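Local atomic coordinates of importin subunit beta-1 (PDB entry 5OWU), a protein that carries proteins into the nucleus together with importin alpha, the adaptor subunit that recognises classical nuclear localization signals in cargo. Residues N99-L104 and M136-D141; L157-M162 and L181-Q186; Q186-T191 and L199-A204. One frame throughout, in Å; residues are numbered along the deposited sequence.

The three contacts step along consecutive HEAT repeats. Contact 1 joins the first helices of repeats 3 and 4, contact 2 the second helix of repeat 4 to the first of repeat 5, and contact 3 the two helices of repeat 5. Contacts 2 and 3 are buried and share helix 177-188, whereas contact 1 is only partly buried. All are apolar, but the groups shrink along the series: long branches and a thioether methyl in contact 1, one leucine over an alanine in contact 2, mostly backbone and methyls in contact 3. Val140 O and Gln186 NE2, 2.9 Å apart in a probable hydrogen bond, connect contact 1 with the other two.

Contact 1. Residues N99-L104 and M136-D141; sequences NALTAL and MKIMVD
Leu101 and Ile138 share a first torsion, Leu101 CG and Ile138 CG1 each lying beside the backbone N and anti to the carbonyl carbon (chi1 -77° and -69°), and the two side chains reach toward each other from helix 90-104 and helix 133-142. They meet tip to tip, Leu101 CD1 on Ile138 CD1 at 3.8 Å. The contact thus rests on end methyls, while the backbones stay well apart: the closest CA atoms, those of Leu101 and Ile138, are 9.4 Å from each other. One turn along, Leu104 turns its CG anti to the backbone N (chi1 -177°) and offers CD2 to the thioether of Met139. The methionine chain bends at its second and third torsions, which brings the CE methyl round to the leucine; the two cross obliquely, with Leu104 CD2 and Met139 CE 3.9 Å apart. This second pair is the deeper one, since Leu104 and Met139 are buried and both also touch Ser155 of helix 149-165, whereas Leu101 and Ile138 are partly exposed and Leu101 leans on Trp132. Near the surface of helix 133-142, Lys137 and Asp141 form a salt bridge one turn apart, NZ to OD2 at 2.9 Å on the syn lone pair of the carboxylate. Joining the first helices of HEAT repeats 3 and 4, the arrangement is typical of the repeat-to-repeat stacking that builds an importin beta solenoid.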
loop_
_atom_site.group_PDB
_atom_site.type_symbol
_atom_site.label_atom_id
_atom_site.label_comp_id
_atom_site.label_asym_id
_atom_site.label_seq_id
_atom_site.Cartn_x
_atom_site.Cartn_y
_atom_site.Cartn_z
ATOM N N ASN A 99 27.641 -29.973 2.555
ATOM C CA ASN A 99 26.618 -30.485 3.466
ATOM C C ASN A 99 25.230 -30.004 3.063
ATOM O O ASN A 99 24.260 -30.776 3.095
ATOM C CB ASN A 99 26.936 -30.065 4.902
ATOM C CG ASN A 99 28.125 -30.815 5.481
ATOM O OD1 ASN A 99 28.571 -31.819 4.926
ATOM N ND2 ASN A 99 28.640 -30.333 6.604
ATOM N N ALA A 100 25.115 -28.732 2.677
ATOM C CA ALA A 100 23.839 -28.206 2.212
ATOM C C ALA A 100 23.351 -28.958 0.980
ATOM O O ALA A 100 22.169 -29.308 0.883
ATOM C CB ALA A 100 23.974 -26.718 1.899
ATOM N N LEU A 101 24.247 -29.214 0.026
ATOM C CA LEU A 101 23.860 -29.966 -1.164
ATOM C C LEU A 101 23.468 -31.393 -0.811
ATOM O O LEU A 101 22.568 -31.960 -1.437
ATOM C CB LEU A 101 25.000 -29.961 -2.182
ATOM C CG LEU A 101 25.172 -28.671 -2.990
ATOM C CD1 LEU A 101 26.534 -28.642 -3.667
ATOM C CD2 LEU A 101 24.057 -28.532 -4.019
ATOM N N THR A 102 24.119 -31.985 0.190
ATOM C CA THR A 102 23.701 -33.302 0.655
ATOM C C THR A 102 22.274 -33.255 1.178
ATOM O O THR A 102 21.447 -34.109 0.841
ATOM C CB THR A 102 24.652 -33.807 1.741
ATOM O OG1 THR A 102 25.935 -34.082 1.166
ATOM C CG2 THR A 102 24.105 -35.080 2.403
ATOM N N ALA A 103 21.961 -32.249 1.994
ATOM C CA ALA A 103 20.617 -32.152 2.548
ATOM C C ALA A 103 19.582 -31.838 1.468
ATOM O O ALA A 103 18.413 -32.222 1.600
ATOM C CB ALA A 103 20.590 -31.090 3.647
ATOM N N LEU A 104 19.992 -31.168 0.386
ATOM C CA LEU A 104 19.036 -30.768 -0.643
ATOM C C LEU A 104 18.313 -31.973 -1.230
ATOM O O LEU A 104 17.122 -31.891 -1.561
ATOM C CB LEU A 104 19.741 -29.994 -1.750
ATOM C CG LEU A 104 18.809 -29.462 -2.840
ATOM C CD1 LEU A 104 17.923 -28.352 -2.302
ATOM C CD2 LEU A 104 19.613 -28.988 -4.037
ATOM N N MET A 136 25.583 -24.066 -10.508
ATOM C CA MET A 136 24.638 -23.988 -11.616
ATOM C C MET A 136 24.727 -25.210 -12.516
ATOM O O MET A 136 23.713 -25.638 -13.080
ATOM C CB MET A 136 24.873 -22.705 -12.409
ATOM C CG MET A 136 24.278 -21.478 -11.749
ATOM S SD MET A 136 22.527 -21.693 -11.389
ATOM C CE MET A 136 22.503 -21.494 -9.623
ATOM N N LYS A 137 25.917 -25.794 -12.653
ATOM C CA LYS A 137 26.026 -27.082 -13.324
ATOM C C LYS A 137 25.245 -28.148 -12.567
ATOM O O LYS A 137 24.543 -28.969 -13.174
ATOM C CB LYS A 137 27.500 -27.464 -13.455
ATOM C CG LYS A 137 27.791 -28.557 -14.473
ATOM C CD LYS A 137 27.913 -29.920 -13.816
ATOM C CE LYS A 137 28.550 -30.934 -14.755
ATOM N NZ LYS A 137 27.759 -31.126 -15.991
ATOM N N ILE A 138 25.323 -28.133 -11.232
ATOM C CA ILE A 138 24.560 -29.103 -10.448
ATOM C C ILE A 138 23.061 -28.883 -10.638
ATOM O O ILE A 138 22.290 -29.842 -10.740
ATOM C CB ILE A 138 24.956 -29.039 -8.956
ATOM C CG1 ILE A 138 26.379 -29.570 -8.755
ATOM C CG2 ILE A 138 23.986 -29.855 -8.111
ATOM C CD1 ILE A 138 26.936 -29.423 -7.324
ATOM N N MET A 139 22.621 -27.623 -10.680
ATOM C CA MET A 139 21.196 -27.344 -10.824
ATOM C C MET A 139 20.697 -27.784 -12.195
ATOM O O MET A 139 19.642 -28.415 -12.300
ATOM C CB MET A 139 20.914 -25.853 -10.609
ATOM C CG MET A 139 21.175 -25.322 -9.180
ATOM S SD MET A 139 20.081 -25.958 -7.890
ATOM C CE MET A 139 21.087 -27.280 -7.222
ATOM N N VAL A 140 21.448 -27.473 -13.256
ATOM C CA VAL A 140 21.041 -27.884 -14.597
ATOM C C VAL A 140 20.968 -29.402 -14.677
ATOM O O VAL A 140 20.001 -29.965 -15.203
ATOM C CB VAL A 140 21.996 -27.301 -15.652
ATOM C CG1 VAL A 140 21.739 -27.923 -17.041
ATOM C CG2 VAL A 140 21.837 -25.796 -15.709
ATOM N N ASP A 141 21.985 -30.093 -14.152
ATOM C CA ASP A 141 21.941 -31.551 -14.174
ATOM C C ASP A 141 20.797 -32.092 -13.320
ATOM O O ASP A 141 20.189 -33.106 -13.678
ATOM C CB ASP A 141 23.279 -32.133 -13.712
ATOM C CG ASP A 141 24.402 -31.860 -14.693
ATOM O OD1 ASP A 141 24.115 -31.589 -15.879
ATOM O OD2 ASP A 141 25.575 -31.927 -14.276
#

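Contact 2. Residues L157-M162 and L181-Q186; sequences LALGYM and LIAIVQ
Leu159 lays its CD1 methyl against the CB of Ala183, with only 3.5 Å between the two carbons. CD1 also borders the side of Ile184, 4.2 Å from its CG1, so a single methyl carries the whole contact, and it sits over two consecutive residues of helix 177-188. Leu159 and Ile184 do not meet end on: their chains run past each other in opposite directions, Leu159 reaching in toward the second helix while the ethyl branch of Ile184 comes back along it. With CG of Leu159 beside the backbone N, the second torsion (158°) sets CD1 nearly anti to CA, so that this methyl extends toward helix 177-188. The small alanine lets the leucine come close to the partner backbone, and the CA atoms of Leu159 and Ile184 are 7.7 Å apart. The neighbouring helices complete the core: Met136 and Met139 of helix 133-142 touch Leu159, and Ala204, Leu205 and Ser208 of helix 195-208 touch Ile184. Here the second helix of HEAT repeat 4 rests on the first helix of repeat 5, the junction between successive repeats. On helix 177-188, Leu181, Ile182 and Val185 each also pack on an aromatic side chain of another protein. With three buried hydrocarbon groups and no polar atom among them, cohesion between these segments comes from dispersion and the exclusion of water, and depends on shape more than on bond direction.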
loop_
_atom_site.group_PDB
_atom_site.type_symbol
_atom_site.label_atom_id
_atom_site.label_comp_id
_atom_site.label_asym_id
_atom_site.label_seq_id
_atom_site.Cartn_x
_atom_site.Cartn_y
_atom_site.Cartn_z
ATOM N N LEU A 157 13.019 -25.454 -6.084
ATOM C CA LEU A 157 12.807 -24.614 -4.909
ATOM C C LEU A 157 14.023 -23.742 -4.638
ATOM O O LEU A 157 13.897 -22.533 -4.409
ATOM C CB LEU A 157 12.511 -25.471 -3.677
ATOM C CG LEU A 157 11.191 -26.237 -3.647
ATOM C CD1 LEU A 157 11.052 -26.918 -2.301
ATOM C CD2 LEU A 157 10.006 -25.321 -3.919
ATOM N N ALA A 158 15.213 -24.347 -4.642
ATOM C CA ALA A 158 16.426 -23.577 -4.382
ATOM C C ALA A 158 16.589 -22.441 -5.387
ATOM O O ALA A 158 16.950 -21.322 -5.010
ATOM C CB ALA A 158 17.648 -24.496 -4.404
ATOM N N LEU A 159 16.321 -22.703 -6.670
ATOM C CA LEU A 159 16.436 -21.641 -7.667
ATOM C C LEU A 159 15.421 -20.527 -7.405
ATOM O O LEU A 159 15.751 -19.330 -7.486
ATOM C CB LEU A 159 16.264 -22.233 -9.066
ATOM C CG LEU A 159 17.418 -23.164 -9.471
ATOM C CD1 LEU A 159 16.988 -24.103 -10.566
ATOM C CD2 LEU A 159 18.627 -22.349 -9.911
ATOM N N GLY A 160 14.191 -20.903 -7.055
ATOM C CA GLY A 160 13.210 -19.900 -6.671
ATOM C C GLY A 160 13.690 -19.036 -5.522
ATOM O O GLY A 160 13.657 -17.808 -5.600
ATOM N N TYR A 161 14.149 -19.672 -4.439
ATOM C CA TYR A 161 14.617 -18.932 -3.268
ATOM C C TYR A 161 15.788 -18.037 -3.622
ATOM O O TYR A 161 15.906 -16.921 -3.117
ATOM C CB TYR A 161 15.025 -19.905 -2.164
ATOM C CG TYR A 161 13.876 -20.550 -1.425
ATOM C CD1 TYR A 161 12.892 -19.780 -0.814
ATOM C CD2 TYR A 161 13.797 -21.930 -1.300
ATOM C CE1 TYR A 161 11.850 -20.370 -0.122
ATOM C CE2 TYR A 161 12.760 -22.527 -0.609
ATOM C CZ TYR A 161 11.793 -21.744 -0.021
ATOM O OH TYR A 161 10.763 -22.347 0.655
ATOM N N MET A 162 16.685 -18.530 -4.464
ATOM C CA MET A 162 17.792 -17.727 -4.968
ATOM C C MET A 162 17.299 -16.416 -5.562
ATOM O O MET A 162 17.814 -15.334 -5.250
ATOM C CB MET A 162 18.515 -18.541 -6.031
ATOM C CG MET A 162 19.985 -18.402 -6.091
ATOM S SD MET A 162 20.539 -19.592 -7.331
ATOM C CE MET A 162 20.251 -21.149 -6.511
ATOM N N LEU A 181 17.748 -20.248 -16.258
ATOM C CA LEU A 181 16.632 -20.543 -17.147
ATOM C C LEU A 181 16.690 -21.986 -17.612
ATOM O O LEU A 181 15.667 -22.687 -17.609
ATOM C CB LEU A 181 16.616 -19.577 -18.327
ATOM C CG LEU A 181 15.979 -18.224 -18.008
ATOM C CD1 LEU A 181 16.154 -17.276 -19.175
ATOM C CD2 LEU A 181 14.488 -18.366 -17.656
ATOM N N ILE A 182 17.889 -22.481 -17.932
ATOM C CA ILE A 182 17.971 -23.863 -18.384
ATOM C C ILE A 182 17.435 -24.773 -17.300
ATOM O O ILE A 182 16.593 -25.643 -17.550
ATOM C CB ILE A 182 19.410 -24.239 -18.779
ATOM C CG1 ILE A 182 19.852 -23.443 -20.004
ATOM C CG2 ILE A 182 19.498 -25.723 -19.086
ATOM C CD1 ILE A 182 21.348 -23.457 -20.226
ATOM N N ALA A 183 17.871 -24.546 -16.064
ATOM C CA ALA A 183 17.433 -25.429 -14.997
ATOM C C ALA A 183 15.929 -25.304 -14.791
ATOM O O ALA A 183 15.234 -26.310 -14.598
ATOM C CB ALA A 183 18.205 -25.118 -13.713
ATOM N N ILE A 184 15.398 -24.087 -14.894
ATOM C CA ILE A 184 13.988 -23.896 -14.573
ATOM C C ILE A 184 13.112 -24.438 -15.692
ATOM O O ILE A 184 12.189 -25.228 -15.454
ATOM C CB ILE A 184 13.695 -22.412 -14.286
ATOM C CG1 ILE A 184 14.280 -22.020 -12.924
ATOM C CG2 ILE A 184 12.182 -22.135 -14.325
ATOM C CD1 ILE A 184 14.112 -20.567 -12.572
ATOM N N VAL A 185 13.398 -24.036 -16.932
ATOM C CA VAL A 185 12.533 -24.414 -18.047
ATOM C C VAL A 185 12.565 -25.919 -18.254
ATOM O O VAL A 185 11.566 -26.515 -18.674
ATOM C CB VAL A 185 12.939 -23.639 -19.314
ATOM C CG1 VAL A 185 12.114 -24.080 -20.520
ATOM C CG2 VAL A 185 12.769 -22.143 -19.076
ATOM N N GLN A 186 13.688 -26.566 -17.925
ATOM C CA GLN A 186 13.744 -28.024 -17.985
ATOM C C GLN A 186 12.639 -28.651 -17.146
ATOM O O GLN A 186 12.019 -29.637 -17.558
ATOM C CB GLN A 186 15.118 -28.523 -17.527
ATOM C CG GLN A 186 16.167 -28.502 -18.630
ATOM C CD GLN A 186 17.548 -28.979 -18.196
ATOM O OE1 GLN A 186 18.474 -29.006 -19.009
ATOM N NE2 GLN A 186 17.698 -29.353 -16.925
#

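Contact 3. Residues Q186-T191 and L199-A204; sequences QGAQST and LAALNA
Ala188 and Ala201 bring their CA atoms to within 5.0 Å just where helix 177-188 ends, Gln189 being the first residue to leave helical torsions, with psi at 162°. The methyl of Ala201 is pressed on the peptide link between Gly187 and Ala188: Ala201 CB lies 3.4 Å from Gly187 C, and equally near Ala188 N. Gly187 has no side chain to hold the helices apart, so this methyl reaches main chain directly. The methyl of Ala188 answers from the other segment, its CB 3.8 Å from Ala201 CB. It also meets one branch of Leu202, with Ala188 CB and Leu202 CD2 separated by 4.0 Å. In Leu202 CG lies beside the backbone N (chi1 -66°) and the second torsion turns CD1 nearly anti to CA, leaving CD2 as the branch that meets the alanine methyl. Both segments belong to HEAT repeat 5, and the contact joins the end of its first helix to the second helix, 195-208, close to the turn of the helical hairpin. All four touching residues are buried, and the surrounding repeats close over them: Leu156 of helix 149-165 touches Ala201, while Ala232 of helix 219-233 and Ala243 of helix 238-255 touch Leu202. The carbonyl of Ala188, at the helix end, accepts a hydrogen bond from NE of Arg198, the residue just before the 199-204 segment. Ile184, one turn earlier on helix 177-188, packs its CG2 against the carbonyl oxygen of Ala201.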
loop_
_atom_site.group_PDB
_atom_site.type_symbol
_atom_site.label_atom_id
_atom_site.label_comp_id
_atom_site.label_asym_id
_atom_site.label_seq_id
_atom_site.Cartn_x
_atom_site.Cartn_y
_atom_site.Cartn_z
ATOM N N GLN A 186 13.688 -26.566 -17.925
ATOM C CA GLN A 186 13.744 -28.024 -17.985
ATOM C C GLN A 186 12.639 -28.651 -17.146
ATOM O O GLN A 186 12.019 -29.637 -17.558
ATOM C CB GLN A 186 15.118 -28.523 -17.527
ATOM C CG GLN A 186 16.167 -28.502 -18.630
ATOM C CD GLN A 186 17.548 -28.979 -18.196
ATOM O OE1 GLN A 186 18.474 -29.006 -19.009
ATOM N NE2 GLN A 186 17.698 -29.353 -16.925
ATOM N N GLY A 187 12.362 -28.088 -15.969
ATOM C CA GLY A 187 11.280 -28.614 -15.162
ATOM C C GLY A 187 9.897 -28.175 -15.602
ATOM O O GLY A 187 8.914 -28.830 -15.244
ATOM N N ALA A 188 9.795 -27.091 -16.374
ATOM C CA ALA A 188 8.491 -26.529 -16.708
ATOM C C ALA A 188 7.873 -27.138 -17.955
ATOM O O ALA A 188 6.644 -27.176 -18.069
ATOM C CB ALA A 188 8.597 -25.015 -16.912
ATOM N N GLN A 189 8.697 -27.617 -18.882
ATOM C CA GLN A 189 8.231 -27.997 -20.208
ATOM C C GLN A 189 7.267 -29.182 -20.141
ATOM O O GLN A 189 7.211 -29.927 -19.159
ATOM C CB GLN A 189 9.423 -28.336 -21.104
ATOM C CG GLN A 189 10.221 -29.536 -20.636
ATOM C CD GLN A 189 11.500 -29.717 -21.423
ATOM O OE1 GLN A 189 11.646 -29.181 -22.524
ATOM N NE2 GLN A 189 12.443 -30.469 -20.857
ATOM N N SER A 190 6.517 -29.359 -21.236
ATOM C CA SER A 190 5.392 -30.292 -21.249
ATOM C C SER A 190 5.827 -31.735 -21.025
ATOM O O SER A 190 5.043 -32.543 -20.515
ATOM C CB SER A 190 4.643 -30.180 -22.576
ATOM O OG SER A 190 5.529 -30.346 -23.668
ATOM N N THR A 191 7.055 -32.089 -21.414
ATOM C CA THR A 191 7.515 -33.462 -21.235
ATOM C C THR A 191 7.621 -33.861 -19.768
ATOM O O THR A 191 7.589 -35.058 -19.464
ATOM C CB THR A 191 8.870 -33.667 -21.918
ATOM O OG1 THR A 191 9.771 -32.622 -21.535
ATOM C CG2 THR A 191 8.715 -33.675 -23.437
ATOM N N LEU A 199 4.905 -27.280 -11.296
ATOM C CA LEU A 199 4.496 -26.169 -10.441
ATOM C C LEU A 199 5.702 -25.441 -9.879
ATOM O O LEU A 199 5.788 -24.208 -9.945
ATOM C CB LEU A 199 3.622 -26.670 -9.290
ATOM C CG LEU A 199 2.124 -26.789 -9.518
ATOM C CD1 LEU A 199 1.493 -27.391 -8.277
ATOM C CD2 LEU A 199 1.514 -25.429 -9.836
ATOM N N ALA A 200 6.628 -26.194 -9.279
ATOM C CA ALA A 200 7.840 -25.598 -8.735
ATOM C C ALA A 200 8.619 -24.853 -9.809
ATOM O O ALA A 200 9.183 -23.784 -9.550
ATOM C CB ALA A 200 8.705 -26.687 -8.096
ATOM N N ALA A 201 8.670 -25.406 -11.022
ATOM C CA ALA A 201 9.402 -24.758 -12.103
ATOM C C ALA A 201 8.745 -23.440 -12.493
ATOM O O ALA A 201 9.422 -22.421 -12.638
ATOM C CB ALA A 201 9.500 -25.694 -13.312
ATOM N N LEU A 202 7.422 -23.435 -12.658
ATOM C CA LEU A 202 6.743 -22.209 -13.063
ATOM C C LEU A 202 6.817 -21.147 -11.968
ATOM O O LEU A 202 7.031 -19.960 -12.253
ATOM C CB LEU A 202 5.295 -22.530 -13.434
ATOM C CG LEU A 202 5.163 -23.423 -14.672
ATOM C CD1 LEU A 202 3.756 -23.967 -14.799
ATOM C CD2 LEU A 202 5.541 -22.665 -15.927
ATOM N N ASN A 203 6.659 -21.554 -10.708
ATOM C CA ASN A 203 6.799 -20.609 -9.603
ATOM C C ASN A 203 8.212 -20.033 -9.547
ATOM O O ASN A 203 8.398 -18.822 -9.358
ATOM C CB ASN A 203 6.434 -21.299 -8.288
ATOM C CG ASN A 203 4.955 -21.647 -8.198
ATOM O OD1 ASN A 203 4.115 -21.009 -8.827
ATOM N ND2 ASN A 203 4.634 -22.658 -7.403
ATOM N N ALA A 204 9.222 -20.883 -9.724
ATOM C CA ALA A 204 10.594 -20.392 -9.788
ATOM C C ALA A 204 10.786 -19.438 -10.962
ATOM O O ALA A 204 11.472 -18.420 -10.840
ATOM C CB ALA A 204 11.558 -21.569 -9.889
#